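Putative NAD(P)H-dependent FMN-containing oxidoreductase YwqN (Bacillus subtilis, PDB 1RLI) is a putative FMN-containing oxidoreductase of the SsuE family, thought to take its reducing equivalents from NADPH. Local coordinates at residues 8-13 and 34-39; 16-21 and 161-166; 74-79 and 119-124; 126-131 and 155-160. All blocks are in the same frame, centred on the assembly; numbering follows the deposited sequence.

Contact 1 of 4, residues 8-13 and 34-39; sequences VINGGT and HIYLQK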
loop_
_atom_site.group_PDB
_atom_site.type_symbol
_atom_site.label_atom_id
_atom_site.label_comp_id
_atom_site.label_asym_id
_atom_site.label_seq_id
_atom_site.Cartn_x
_atom_site.Cartn_y
_atom_site.Cartn_z
ATOM N N VAL D 8 2.265 -19.256 18.072
ATOM C CA VAL D 8 2.449 -19.207 16.638
ATOM C C VAL D 8 1.131 -19.712 16.088
ATOM O O VAL D 8 0.723 -20.840 16.379
ATOM C CB VAL D 8 3.572 -20.128 16.134
ATOM C CG1 VAL D 8 3.543 -20.154 14.609
ATOM C CG2 VAL D 8 4.911 -19.633 16.608
ATOM N N ILE D 9 0.452 -18.861 15.326
ATOM C CA ILE D 9 -0.835 -19.206 14.723
ATOM C C ILE D 9 -0.519 -19.529 13.277
ATOM O O ILE D 9 -0.292 -18.636 12.449
ATOM C CB ILE D 9 -1.802 -18.019 14.810
ATOM C CG1 ILE D 9 -2.018 -17.668 16.288
ATOM C CG2 ILE D 9 -3.120 -18.360 14.129
ATOM C CD1 ILE D 9 -2.685 -16.366 16.493
ATOM N N ASN D 10 -0.522 -20.820 12.977
ATOM C CA ASN D 10 -0.153 -21.291 11.654
ATOM C C ASN D 10 -1.350 -21.568 10.755
ATOM O O ASN D 10 -2.122 -22.488 11.016
ATOM C CB ASN D 10 0.685 -22.557 11.826
ATOM C CG ASN D 10 1.337 -22.998 10.551
ATOM O OD1 ASN D 10 0.878 -22.675 9.464
ATOM N ND2 ASN D 10 2.422 -23.763 10.678
ATOM N N GLY D 11 -1.482 -20.768 9.692
ATOM C CA GLY D 11 -2.577 -20.931 8.757
ATOM C C GLY D 11 -2.102 -21.575 7.469
ATOM O O GLY D 11 -2.755 -21.478 6.433
ATOM N N GLY D 12 -0.956 -22.236 7.531
ATOM C CA GLY D 12 -0.444 -22.888 6.340
ATOM C C GLY D 12 -0.626 -24.384 6.462
ATOM O O GLY D 12 -1.617 -24.858 7.020
ATOM N N THR D 13 0.325 -25.131 5.919
ATOM C CA THR D 13 0.279 -26.577 6.002
ATOM C C THR D 13 1.193 -26.888 7.168
ATOM O O THR D 13 1.644 -25.970 7.856
ATOM C CB THR D 13 0.802 -27.243 4.714
ATOM O OG1 THR D 13 2.094 -26.715 4.382
ATOM C CG2 THR D 13 -0.166 -26.989 3.569
ATOM N N HIS D 34 1.879 -23.682 19.916
ATOM C CA HIS D 34 1.769 -23.924 18.481
ATOM C C HIS D 34 0.329 -24.194 18.065
ATOM O O HIS D 34 -0.229 -25.254 18.345
ATOM C CB HIS D 34 2.660 -25.101 18.081
ATOM C CG HIS D 34 4.113 -24.754 17.996
ATOM N ND1 HIS D 34 4.767 -24.578 16.796
ATOM C CD2 HIS D 34 5.033 -24.526 18.966
ATOM C CE1 HIS D 34 6.029 -24.258 17.029
ATOM N NE2 HIS D 34 6.216 -24.221 18.335
ATOM N N ILE D 35 -0.270 -23.221 17.397
ATOM C CA ILE D 35 -1.646 -23.342 16.946
ATOM C C ILE D 35 -1.672 -23.608 15.450
ATOM O O ILE D 35 -0.979 -22.946 14.661
ATOM C CB ILE D 35 -2.433 -22.042 17.262
ATOM C CG1 ILE D 35 -2.582 -21.894 18.780
ATOM C CG2 ILE D 35 -3.794 -22.058 16.574
ATOM C CD1 ILE D 35 -2.907 -20.493 19.230
ATOM N N TYR D 36 -2.451 -24.602 15.051
ATOM C CA TYR D 36 -2.569 -24.918 13.647
ATOM C C TYR D 36 -4.040 -24.781 13.319
ATOM O O TYR D 36 -4.890 -25.357 14.005
ATOM C CB TYR D 36 -2.079 -26.337 13.383
ATOM C CG TYR D 36 -0.678 -26.565 13.885
ATOM C CD1 TYR D 36 -0.439 -26.874 15.229
ATOM C CD2 TYR D 36 0.415 -26.469 13.027
ATOM C CE1 TYR D 36 0.848 -27.089 15.693
ATOM C CE2 TYR D 36 1.713 -26.682 13.488
ATOM C CZ TYR D 36 1.915 -26.994 14.815
ATOM O OH TYR D 36 3.189 -27.239 15.270
ATOM N N LEU D 37 -4.352 -23.992 12.297
ATOM C CA LEU D 37 -5.744 -23.802 11.926
ATOM C C LEU D 37 -6.135 -24.988 11.054
ATOM O O LEU D 37 -5.596 -25.184 9.978
ATOM C CB LEU D 37 -5.910 -22.477 11.174
ATOM C CG LEU D 37 -5.520 -21.269 12.041
ATOM C CD1 LEU D 37 -5.662 -19.981 11.238
ATOM C CD2 LEU D 37 -6.406 -21.202 13.275
ATOM N N GLN D 38 -7.081 -25.772 11.547
ATOM C CA GLN D 38 -7.538 -26.976 10.870
ATOM C C GLN D 38 -8.258 -26.728 9.549
ATOM O O GLN D 38 -8.915 -25.705 9.369
ATOM C CB GLN D 38 -8.468 -27.736 11.824
ATOM C CG GLN D 38 -8.270 -29.243 11.878
ATOM C CD GLN D 38 -9.125 -29.897 12.962
ATOM O OE1 GLN D 38 -9.053 -31.108 13.185
ATOM N NE2 GLN D 38 -9.937 -29.093 13.641
ATOM N N LYS D 39 -8.096 -27.662 8.611
ATOM C CA LYS D 39 -8.793 -27.592 7.330
ATOM C C LYS D 39 -9.058 -29.018 6.879
ATOM O O LYS D 39 -8.261 -29.929 7.132
ATOM C CB LYS D 39 -8.011 -26.797 6.273
ATOM C CG LYS D 39 -6.653 -27.310 5.881
ATOM C CD LYS D 39 -5.954 -26.255 5.023
ATOM C CE LYS D 39 -4.606 -26.731 4.517
ATOM N NZ LYS D 39 -3.874 -25.645 3.811
HETATM O O HOH W 1 -3.477 -23.194 4.340
HETATM O O HOH W 2 -4.191 -23.740 7.866
#
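Ile9 and Ile35 pair in register on two neighbouring parallel strands, and here the contact is tight. Ile35 N donates to Val8 O at 2.8 Å, Asn10 N donates to Ile35 O at the same length, and Leu37 N closes the series on Asn10 O, with 172° at its hydrogen. Both isoleucines carry CG1 beside the backbone N, and their side chains run alongside each other in the same direction, Ile9 CG1 lying 4.2 Å from Ile35 CD1. Leu37 crosses at a slant beyond them and rests its CD1 on Ile9 CG2, also at 4.2 Å. Helix 62-70 covers the two isoleucines; helix 88-95 covers Leu37.

The other face carries Val8, His34, Asn10 and Tyr36. Asn10 slants past the Tyr36 ring, its amide 32° from the ring plane, and its OD1 takes the N-H of Gly12 at 2.7 Å. That bond closes an Asx turn, and with ND2 held by Asp20 it fixes the rotation of the amide.

Past Gly11 the two chains part and water takes over. One water donates to Gly11 O and accepts from Lys39 NZ; another donates to Gly12 O, 2.9 Å away, and to Leu37 O. Lys39 NZ also comes within 4.0 Å of Thr13 CG2, and the lysine makes a cation-pi contact with Phe55.

Strand 6-10, helix 18-27 and strand 33-41 form a beta-alpha-beta unit of the flavodoxin-like fold, and the loop leaving Asn10 is in the position where relatives bind the FMN phosphate.

Contact 2 of 4, residues 16-21 and 161-166; sequences GGNTDV and PGDILR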
loop_
_atom_site.group_PDB
_atom_site.type_symbol
_atom_site.label_atom_id
_atom_site.label_comp_id
_atom_site.label_asym_id
_atom_site.label_seq_id
_atom_site.Cartn_x
_atom_site.Cartn_y
_atom_site.Cartn_z
ATOM N N GLY D 16 7.181 -29.548 7.371
ATOM C CA GLY D 16 7.891 -29.297 6.133
ATOM C C GLY D 16 7.509 -27.994 5.463
ATOM O O GLY D 16 8.376 -27.250 5.008
ATOM N N GLY D 17 6.213 -27.710 5.406
ATOM C CA GLY D 17 5.760 -26.489 4.768
ATOM C C GLY D 17 6.655 -25.305 5.073
ATOM O O GLY D 17 7.207 -25.203 6.168
ATOM N N ASN D 18 6.787 -24.404 4.106
ATOM C CA ASN D 18 7.633 -23.231 4.274
ATOM C C ASN D 18 7.232 -22.376 5.455
ATOM O O ASN D 18 8.079 -21.771 6.111
ATOM C CB ASN D 18 7.619 -22.389 3.006
ATOM C CG ASN D 18 8.096 -23.162 1.805
ATOM O OD1 ASN D 18 9.154 -23.795 1.843
ATOM N ND2 ASN D 18 7.323 -23.123 0.729
ATOM N N THR D 19 5.933 -22.319 5.715
ATOM C CA THR D 19 5.413 -21.539 6.814
ATOM C C THR D 19 5.867 -22.122 8.148
ATOM O O THR D 19 6.292 -21.389 9.042
ATOM C CB THR D 19 3.869 -21.493 6.749
ATOM O OG1 THR D 19 3.471 -20.699 5.620
ATOM C CG2 THR D 19 3.299 -20.908 8.009
ATOM N N ASP D 20 5.765 -23.441 8.279
ATOM C CA ASP D 20 6.180 -24.115 9.508
ATOM C C ASP D 20 7.662 -23.904 9.760
ATOM O O ASP D 20 8.085 -23.581 10.874
ATOM C CB ASP D 20 5.924 -25.621 9.415
ATOM C CG ASP D 20 4.455 -25.964 9.355
ATOM O OD1 ASP D 20 4.063 -26.955 10.011
ATOM O OD2 ASP D 20 3.699 -25.262 8.651
ATOM N N VAL D 21 8.445 -24.104 8.711
ATOM C CA VAL D 21 9.890 -23.954 8.780
ATOM C C VAL D 21 10.305 -22.557 9.234
ATOM O O VAL D 21 11.099 -22.422 10.157
ATOM C CB VAL D 21 10.539 -24.265 7.406
ATOM C CG1 VAL D 21 12.022 -23.930 7.433
ATOM C CG2 VAL D 21 10.333 -25.741 7.056
ATOM N N PRO D 161 7.133 -27.313 -0.865
ATOM C CA PRO D 161 7.680 -27.620 0.457
ATOM C C PRO D 161 9.206 -27.630 0.514
ATOM O O PRO D 161 9.874 -28.127 -0.394
ATOM C CB PRO D 161 7.074 -28.984 0.761
ATOM C CG PRO D 161 5.721 -28.872 0.138
ATOM C CD PRO D 161 6.043 -28.248 -1.205
ATOM N N GLY D 162 9.747 -27.047 1.577
ATOM C CA GLY D 162 11.184 -27.012 1.756
ATOM C C GLY D 162 11.989 -26.046 0.904
ATOM O O GLY D 162 13.183 -25.872 1.140
ATOM N N ASP D 163 11.372 -25.397 -0.076
ATOM C CA ASP D 163 12.159 -24.496 -0.898
ATOM C C ASP D 163 12.497 -23.190 -0.185
ATOM O O ASP D 163 13.309 -22.409 -0.682
ATOM C CB ASP D 163 11.461 -24.234 -2.240
ATOM C CG ASP D 163 10.302 -23.279 -2.125
ATOM O OD1 ASP D 163 9.572 -23.345 -1.114
ATOM O OD2 ASP D 163 10.116 -22.470 -3.060
ATOM N N ILE D 164 11.900 -22.953 0.983
ATOM C CA ILE D 164 12.206 -21.723 1.718
ATOM C C ILE D 164 13.640 -21.777 2.238
ATOM O O ILE D 164 14.290 -20.742 2.419
ATOM C CB ILE D 164 11.254 -21.488 2.922
ATOM C CG1 ILE D 164 11.502 -20.091 3.496
ATOM C CG2 ILE D 164 11.489 -22.526 4.019
ATOM C CD1 ILE D 164 11.129 -18.963 2.543
ATOM N N LEU D 165 14.127 -22.991 2.472
ATOM C CA LEU D 165 15.486 -23.198 2.956
ATOM C C LEU D 165 16.509 -22.613 1.977
ATOM O O LEU D 165 17.686 -22.474 2.304
ATOM C CB LEU D 165 15.741 -24.694 3.155
ATOM C CG LEU D 165 14.806 -25.364 4.167
ATOM C CD1 LEU D 165 14.992 -26.868 4.141
ATOM C CD2 LEU D 165 15.085 -24.811 5.558
ATOM N N ARG D 166 16.043 -22.264 0.783
ATOM C CA ARG D 166 16.900 -21.680 -0.240
ATOM C C ARG D 166 16.864 -20.147 -0.168
ATOM O O ARG D 166 17.680 -19.466 -0.793
ATOM C CB ARG D 166 16.452 -22.168 -1.618
ATOM C CG ARG D 166 17.249 -21.618 -2.782
ATOM C CD ARG D 166 16.964 -22.419 -4.042
ATOM N NE ARG D 166 15.532 -22.622 -4.246
ATOM C CZ ARG D 166 15.013 -23.288 -5.272
ATOM N NH1 ARG D 166 15.810 -23.815 -6.193
ATOM N NH2 ARG D 166 13.696 -23.436 -5.371
#
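Asn18 and Val21, on the first turn of helix 18-27, meet the short 3-10 turn at 163-166, the first through polar atoms and the second through carbon.

The polar part centres on the Asn18 amide. With chi1 -59° its CG stands beside the backbone N and the group reaches across to the turn. OD1 accepts the N-H of Ile164 at 3.0 Å, but the bond is bent, 141° at the hydrogen, and the donor sits above the carbonyl plane. ND2 makes a weak bond to Asp163 OD1 at 2.9 Å; the two side chains stand nearly perpendicular, amide and carboxylate planes 48° apart. A further weak bond joins ND2 to Arg160 O. The other carboxylate oxygen of Asp163, OD2, accepts from Asn159 N, which ties the aspartate back to its own loop.

The apolar part lies to one side of these bonds. Val21 CG1 touches Ile164 CG2 and Leu165 CD2, each at 3.7 Å. The valine and isoleucine run antiparallel past each other, whereas Leu165 comes in roughly square to the valine. Ile164 CB also packs against the amide of Asn18, with OD1 3.3 Å away.

At the start of the helix, Gly17 holds the N-cap position and its O accepts from Val21 N. The loop from strand 149-157 toward helix 168-175 lies against the N-terminal end of helix 18-27, while Thr19 of that helix packs on Ala78 and Pro80 of strand 74-80.

Contact 3 of 4, residues 74-79 and 119-124; sequences ILIFAT and YVIAVG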
loop_
_atom_site.group_PDB
_atom_site.type_symbol
_atom_site.label_atom_id
_atom_site.label_comp_id
_atom_site.label_asym_id
_atom_site.label_seq_id
_atom_site.Cartn_x
_atom_site.Cartn_y
_atom_site.Cartn_z
ATOM N N ILE D 74 2.925 -12.525 23.072
ATOM C CA ILE D 74 3.446 -12.338 21.719
ATOM C C ILE D 74 2.724 -13.276 20.771
ATOM O O ILE D 74 2.631 -14.482 21.018
ATOM C CB ILE D 74 4.957 -12.648 21.648
ATOM C CG1 ILE D 74 5.735 -11.623 22.483
ATOM C CG2 ILE D 74 5.418 -12.643 20.194
ATOM C CD1 ILE D 74 7.226 -12.000 22.686
ATOM N N LEU D 75 2.205 -12.730 19.682
ATOM C CA LEU D 75 1.504 -13.566 18.710
ATOM C C LEU D 75 2.182 -13.495 17.350
ATOM O O LEU D 75 2.387 -12.395 16.829
ATOM C CB LEU D 75 0.054 -13.106 18.544
ATOM C CG LEU D 75 -0.830 -13.012 19.789
ATOM C CD1 LEU D 75 -2.259 -12.622 19.346
ATOM C CD2 LEU D 75 -0.831 -14.339 20.530
ATOM N N ILE D 76 2.505 -14.657 16.778
ATOM C CA ILE D 76 3.119 -14.724 15.453
ATOM C C ILE D 76 2.129 -15.359 14.487
ATOM O O ILE D 76 1.746 -16.513 14.642
ATOM C CB ILE D 76 4.428 -15.555 15.466
ATOM C CG1 ILE D 76 5.423 -14.875 16.406
ATOM C CG2 ILE D 76 5.015 -15.638 14.050
ATOM C CD1 ILE D 76 6.712 -15.642 16.648
ATOM N N PHE D 77 1.697 -14.579 13.500
ATOM C CA PHE D 77 0.734 -15.072 12.515
ATOM C C PHE D 77 1.547 -15.534 11.339
ATOM O O PHE D 77 2.226 -14.732 10.710
ATOM C CB PHE D 77 -0.203 -13.939 12.112
ATOM C CG PHE D 77 -1.122 -13.513 13.213
ATOM C CD1 PHE D 77 -2.381 -14.084 13.344
ATOM C CD2 PHE D 77 -0.704 -12.578 14.158
ATOM C CE1 PHE D 77 -3.209 -13.723 14.410
ATOM C CE2 PHE D 77 -1.527 -12.223 15.216
ATOM C CZ PHE D 77 -2.783 -12.802 15.336
ATOM N N ALA D 78 1.486 -16.828 11.046
ATOM C CA ALA D 78 2.259 -17.390 9.944
ATOM C C ALA D 78 1.321 -17.859 8.854
ATOM O O ALA D 78 0.406 -18.645 9.106
ATOM C CB ALA D 78 3.113 -18.553 10.452
ATOM N N THR D 79 1.561 -17.419 7.624
ATOM C CA THR D 79 0.640 -17.810 6.557
ATOM C C THR D 79 1.217 -17.853 5.164
ATOM O O THR D 79 2.142 -17.124 4.851
ATOM C CB THR D 79 -0.540 -16.807 6.471
ATOM O OG1 THR D 79 -1.472 -17.221 5.457
ATOM C CG2 THR D 79 -0.003 -15.397 6.073
ATOM N N TYR D 119 3.447 -10.244 15.156
ATOM C CA TYR D 119 4.454 -10.424 14.106
ATOM C C TYR D 119 3.792 -11.223 13.009
ATOM O O TYR D 119 2.838 -11.969 13.268
ATOM C CB TYR D 119 5.647 -11.244 14.588
ATOM C CG TYR D 119 6.492 -10.539 15.615
ATOM C CD1 TYR D 119 7.657 -9.857 15.242
ATOM C CD2 TYR D 119 6.132 -10.563 16.966
ATOM C CE1 TYR D 119 8.453 -9.219 16.206
ATOM C CE2 TYR D 119 6.923 -9.928 17.934
ATOM C CZ TYR D 119 8.079 -9.265 17.544
ATOM O OH TYR D 119 8.868 -8.670 18.516
ATOM N N VAL D 120 4.308 -11.095 11.789
ATOM C CA VAL D 120 3.758 -11.832 10.653
ATOM C C VAL D 120 4.864 -12.528 9.853
ATOM O O VAL D 120 5.915 -11.943 9.611
ATOM C CB VAL D 120 3.003 -10.883 9.672
ATOM C CG1 VAL D 120 2.603 -11.643 8.399
ATOM C CG2 VAL D 120 1.742 -10.290 10.358
ATOM N N ILE D 121 4.619 -13.772 9.456
ATOM C CA ILE D 121 5.549 -14.518 8.599
ATOM C C ILE D 121 4.663 -14.947 7.424
ATOM O O ILE D 121 3.666 -15.640 7.632
ATOM C CB ILE D 121 6.105 -15.791 9.284
ATOM C CG1 ILE D 121 6.993 -15.392 10.469
ATOM C CG2 ILE D 121 6.893 -16.614 8.278
ATOM C CD1 ILE D 121 7.424 -16.559 11.313
ATOM N N ALA D 122 5.006 -14.523 6.209
ATOM C CA ALA D 122 4.214 -14.864 5.029
ATOM C C ALA D 122 5.132 -15.341 3.912
ATOM O O ALA D 122 6.169 -14.729 3.627
ATOM C CB ALA D 122 3.397 -13.652 4.559
ATOM N N VAL D 123 4.746 -16.435 3.285
ATOM C CA VAL D 123 5.561 -17.009 2.227
ATOM C C VAL D 123 4.747 -17.137 0.964
ATOM O O VAL D 123 3.637 -17.647 1.004
ATOM C CB VAL D 123 6.067 -18.418 2.631
ATOM C CG1 VAL D 123 6.959 -18.985 1.527
ATOM C CG2 VAL D 123 6.821 -18.343 3.944
ATOM N N GLY D 124 5.324 -16.693 -0.154
ATOM C CA GLY D 124 4.641 -16.759 -1.436
ATOM C C GLY D 124 5.624 -17.047 -2.559
ATOM O O GLY D 124 6.825 -16.848 -2.394
#
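With chi1 at -68°, Tyr119 CG stands beside its backbone N, and the ring is brought over to Ile74 of the neighbouring strand, where Tyr119 CE2 lies 3.8 Å from Ile74 CG2. The first torsion of Ile76, chi1 -61°, puts CG2 beside the carbonyl carbon, where it meets Ile121 CD1 at 3.8 Å; the two isoleucines cross at a slant. Ile76 CG1 approaches Tyr119 CB from the other branch. Ala78 continues this face toward Ile121, and helix 18-27 packs over Ile76, Ala78 and Ile121.

Phe77, Val120, Thr79 and Ala122 make up the opposite face. Here the Phe77 ring turns an edge to Tyr119 O, which lies in its plane 3.7 Å from CD2, while Phe143 meets the ring obliquely. Thr79 CG2 lies by Ala122 CB, and the threonine's OG1 is bonded to Ser87 N.

Five backbone hydrogen bonds stitch the strands together, running from Tyr119 N on Leu75 O to Val123 N on Thr79 O. The straightest is Phe77 N to Tyr119 O, 2.9 Å long with 174° at the hydrogen. CA-H...O contacts lie between them, the shortest from Ala122 CA to Thr79 O at 3.1 Å.

Strand 74-80 also bonds to strand 6-10 and strand 117-124 has strand 149-157 beyond it, making this pair part of the buried parallel core of a flavodoxin-like sheet.

Contact 4 of 4, residues 126-131 and 155-160; sequences DNPKIK and LGEGNR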
loop_
_atom_site.group_PDB
_atom_site.type_symbol
_atom_site.label_atom_id
_atom_site.label_comp_id
_atom_site.label_asym_id
_atom_site.label_seq_id
_atom_site.Cartn_x
_atom_site.Cartn_y
_atom_site.Cartn_z
ATOM N N ASP D 126 5.302 -15.707 -5.770
ATOM C CA ASP D 126 5.214 -14.684 -6.809
ATOM C C ASP D 126 5.763 -13.342 -6.293
ATOM O O ASP D 126 4.988 -12.499 -5.858
ATOM C CB ASP D 126 3.739 -14.548 -7.222
ATOM C CG ASP D 126 3.534 -13.696 -8.472
ATOM O OD1 ASP D 126 4.519 -13.172 -9.036
ATOM O OD2 ASP D 126 2.360 -13.562 -8.887
ATOM N N ASN D 127 7.086 -13.174 -6.345
ATOM C CA ASN D 127 7.794 -11.954 -5.904
ATOM C C ASN D 127 7.142 -11.299 -4.680
ATOM O O ASN D 127 6.777 -10.115 -4.683
ATOM C CB ASN D 127 7.881 -10.945 -7.053
ATOM C CG ASN D 127 8.913 -9.856 -6.801
ATOM O OD1 ASN D 127 9.845 -10.023 -6.002
ATOM N ND2 ASN D 127 8.768 -8.744 -7.502
ATOM N N PRO D 128 7.017 -12.074 -3.608
ATOM C CA PRO D 128 6.419 -11.669 -2.333
ATOM C C PRO D 128 6.956 -10.360 -1.756
ATOM O O PRO D 128 6.189 -9.597 -1.185
ATOM C CB PRO D 128 6.719 -12.849 -1.410
ATOM C CG PRO D 128 6.985 -13.990 -2.331
ATOM C CD PRO D 128 7.686 -13.380 -3.491
ATOM N N LYS D 129 8.265 -10.119 -1.894
ATOM C CA LYS D 129 8.901 -8.907 -1.355
ATOM C C LYS D 129 8.198 -7.659 -1.849
ATOM O O LYS D 129 8.237 -6.617 -1.203
ATOM C CB LYS D 129 10.393 -8.855 -1.744
ATOM C CG LYS D 129 10.611 -8.687 -3.256
ATOM C CD LYS D 129 12.059 -8.934 -3.672
ATOM C CE LYS D 129 12.827 -7.642 -3.704
ATOM N NZ LYS D 129 12.691 -6.953 -2.399
ATOM N N ILE D 130 7.566 -7.764 -3.014
ATOM C CA ILE D 130 6.814 -6.652 -3.563
ATOM C C ILE D 130 5.312 -6.941 -3.604
ATOM O O ILE D 130 4.501 -6.146 -3.128
ATOM C CB ILE D 130 7.271 -6.285 -5.002
ATOM C CG1 ILE D 130 8.724 -5.798 -4.993
ATOM C CG2 ILE D 130 6.356 -5.213 -5.573
ATOM C CD1 ILE D 130 8.945 -4.524 -4.158
ATOM N N LYS D 131 4.932 -8.086 -4.167
ATOM C CA LYS D 131 3.521 -8.403 -4.295
ATOM C C LYS D 131 2.825 -8.763 -2.981
ATOM O O LYS D 131 1.597 -8.822 -2.932
ATOM C CB LYS D 131 3.340 -9.511 -5.335
ATOM C CG LYS D 131 3.878 -9.091 -6.710
ATOM C CD LYS D 131 3.563 -10.087 -7.815
ATOM C CE LYS D 131 4.096 -9.576 -9.158
ATOM N NZ LYS D 131 4.033 -10.624 -10.221
ATOM N N LEU D 155 8.876 -11.642 4.814
ATOM C CA LEU D 155 8.230 -12.078 3.569
ATOM C C LEU D 155 9.240 -13.034 2.957
ATOM O O LEU D 155 10.375 -12.640 2.670
ATOM C CB LEU D 155 7.987 -10.905 2.618
ATOM C CG LEU D 155 6.786 -10.016 2.955
ATOM C CD1 LEU D 155 6.857 -8.730 2.124
ATOM C CD2 LEU D 155 5.489 -10.770 2.648
ATOM N N GLY D 156 8.833 -14.287 2.780
ATOM C CA GLY D 156 9.738 -15.293 2.248
ATOM C C GLY D 156 9.274 -15.824 0.914
ATOM O O GLY D 156 8.089 -15.800 0.608
ATOM N N GLU D 157 10.207 -16.333 0.120
ATOM C CA GLU D 157 9.868 -16.841 -1.199
ATOM C C GLU D 157 9.873 -18.366 -1.242
ATOM O O GLU D 157 10.830 -19.009 -0.812
ATOM C CB GLU D 157 10.856 -16.260 -2.216
ATOM C CG GLU D 157 10.521 -16.525 -3.663
ATOM C CD GLU D 157 11.285 -15.602 -4.588
ATOM O OE1 GLU D 157 12.522 -15.493 -4.429
ATOM O OE2 GLU D 157 10.649 -14.983 -5.470
ATOM N N GLY D 158 8.792 -18.940 -1.762
ATOM C CA GLY D 158 8.687 -20.382 -1.830
ATOM C C GLY D 158 7.415 -20.838 -2.504
ATOM O O GLY D 158 6.376 -20.189 -2.383
ATOM N N ASN D 159 7.499 -21.958 -3.216
ATOM C CA ASN D 159 6.352 -22.516 -3.928
ATOM C C ASN D 159 6.044 -23.927 -3.450
ATOM O O ASN D 159 4.904 -24.252 -3.118
ATOM C CB ASN D 159 6.627 -22.551 -5.436
ATOM C CG ASN D 159 6.263 -21.256 -6.128
ATOM O OD1 ASN D 159 5.101 -20.848 -6.125
ATOM N ND2 ASN D 159 7.254 -20.599 -6.728
ATOM N N ARG D 160 7.077 -24.762 -3.424
ATOM C CA ARG D 160 6.934 -26.146 -3.002
ATOM C C ARG D 160 7.613 -26.342 -1.656
ATOM O O ARG D 160 8.561 -25.634 -1.323
ATOM C CB ARG D 160 7.560 -27.077 -4.045
ATOM C CG ARG D 160 7.148 -26.762 -5.476
ATOM C CD ARG D 160 5.638 -26.760 -5.626
ATOM N NE ARG D 160 5.224 -26.319 -6.954
ATOM C CZ ARG D 160 3.957 -26.196 -7.339
ATOM N NH1 ARG D 160 2.973 -26.482 -6.495
ATOM N NH2 ARG D 160 3.672 -25.787 -8.570
#
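This is van der Waals packing, largely of carbon against backbone and carboxylate oxygens, with no hydrogen bond across it: the short helix 128-131, just after strand 117-124, lies against the end of strand 149-157, an edge strand of the sheet within this chain. Pro128 is the main piece on the helix side. Its ring edges over the strand backbone, with CG 3.6 Å from Gly156 O. Leu155 reaches from the strand to the helix backbone, CD1 standing 3.5 Å from Pro128 O and 4.0 Å from Lys129 CA. Ile81 touches both Pro128 and Leu155, and helix 133-146 packs on the leucine as well.

In the flavodoxin-like fold the chain crosses from strand 117-124 to strand 149-157 through helix 133-146, and helix 128-131 occupies the start of that crossover.

Toward the outer side, Glu157 runs nearly perpendicular to Pro128. Its CG is anti to the backbone N (chi1 -171°), and the extended chain brings OE2 to 3.9 Å from Pro128 CD. The helix is pinned at its start from within: Asn127 O accepts from both Ile130 N and Lys131 N, and Lys131 NZ makes a salt bridge of 2.9 Å to Asp126 OD1, on the syn side but 31° out of the carboxylate plane. Lys129 O accepts a hydrogen bond from Tyr153 OH of the second subunit, and Asp126 packs on Phe145 of the third subunit.

From the N terminus, strand 6-10 leads into helix 18-27 and on to strand 33-41, where contact 1 closes the first loop. Contact 2 opens inside that loop, at 16-21, and closes only at 161-166, so the two cross. Within its long span contact 3 closes the loop from strand 74-80 to strand 117-124, and contact 4 follows in series from helix 128-131 to strand 149-157; both are nested inside contact 2. Contacts 1 and 3 share the sheet through the bonds of Ile9 with Ile76 and Ala78, contacts 3 and 4 through Ala122 with Gly156. Contact 2 brings the late loop back to the first helix.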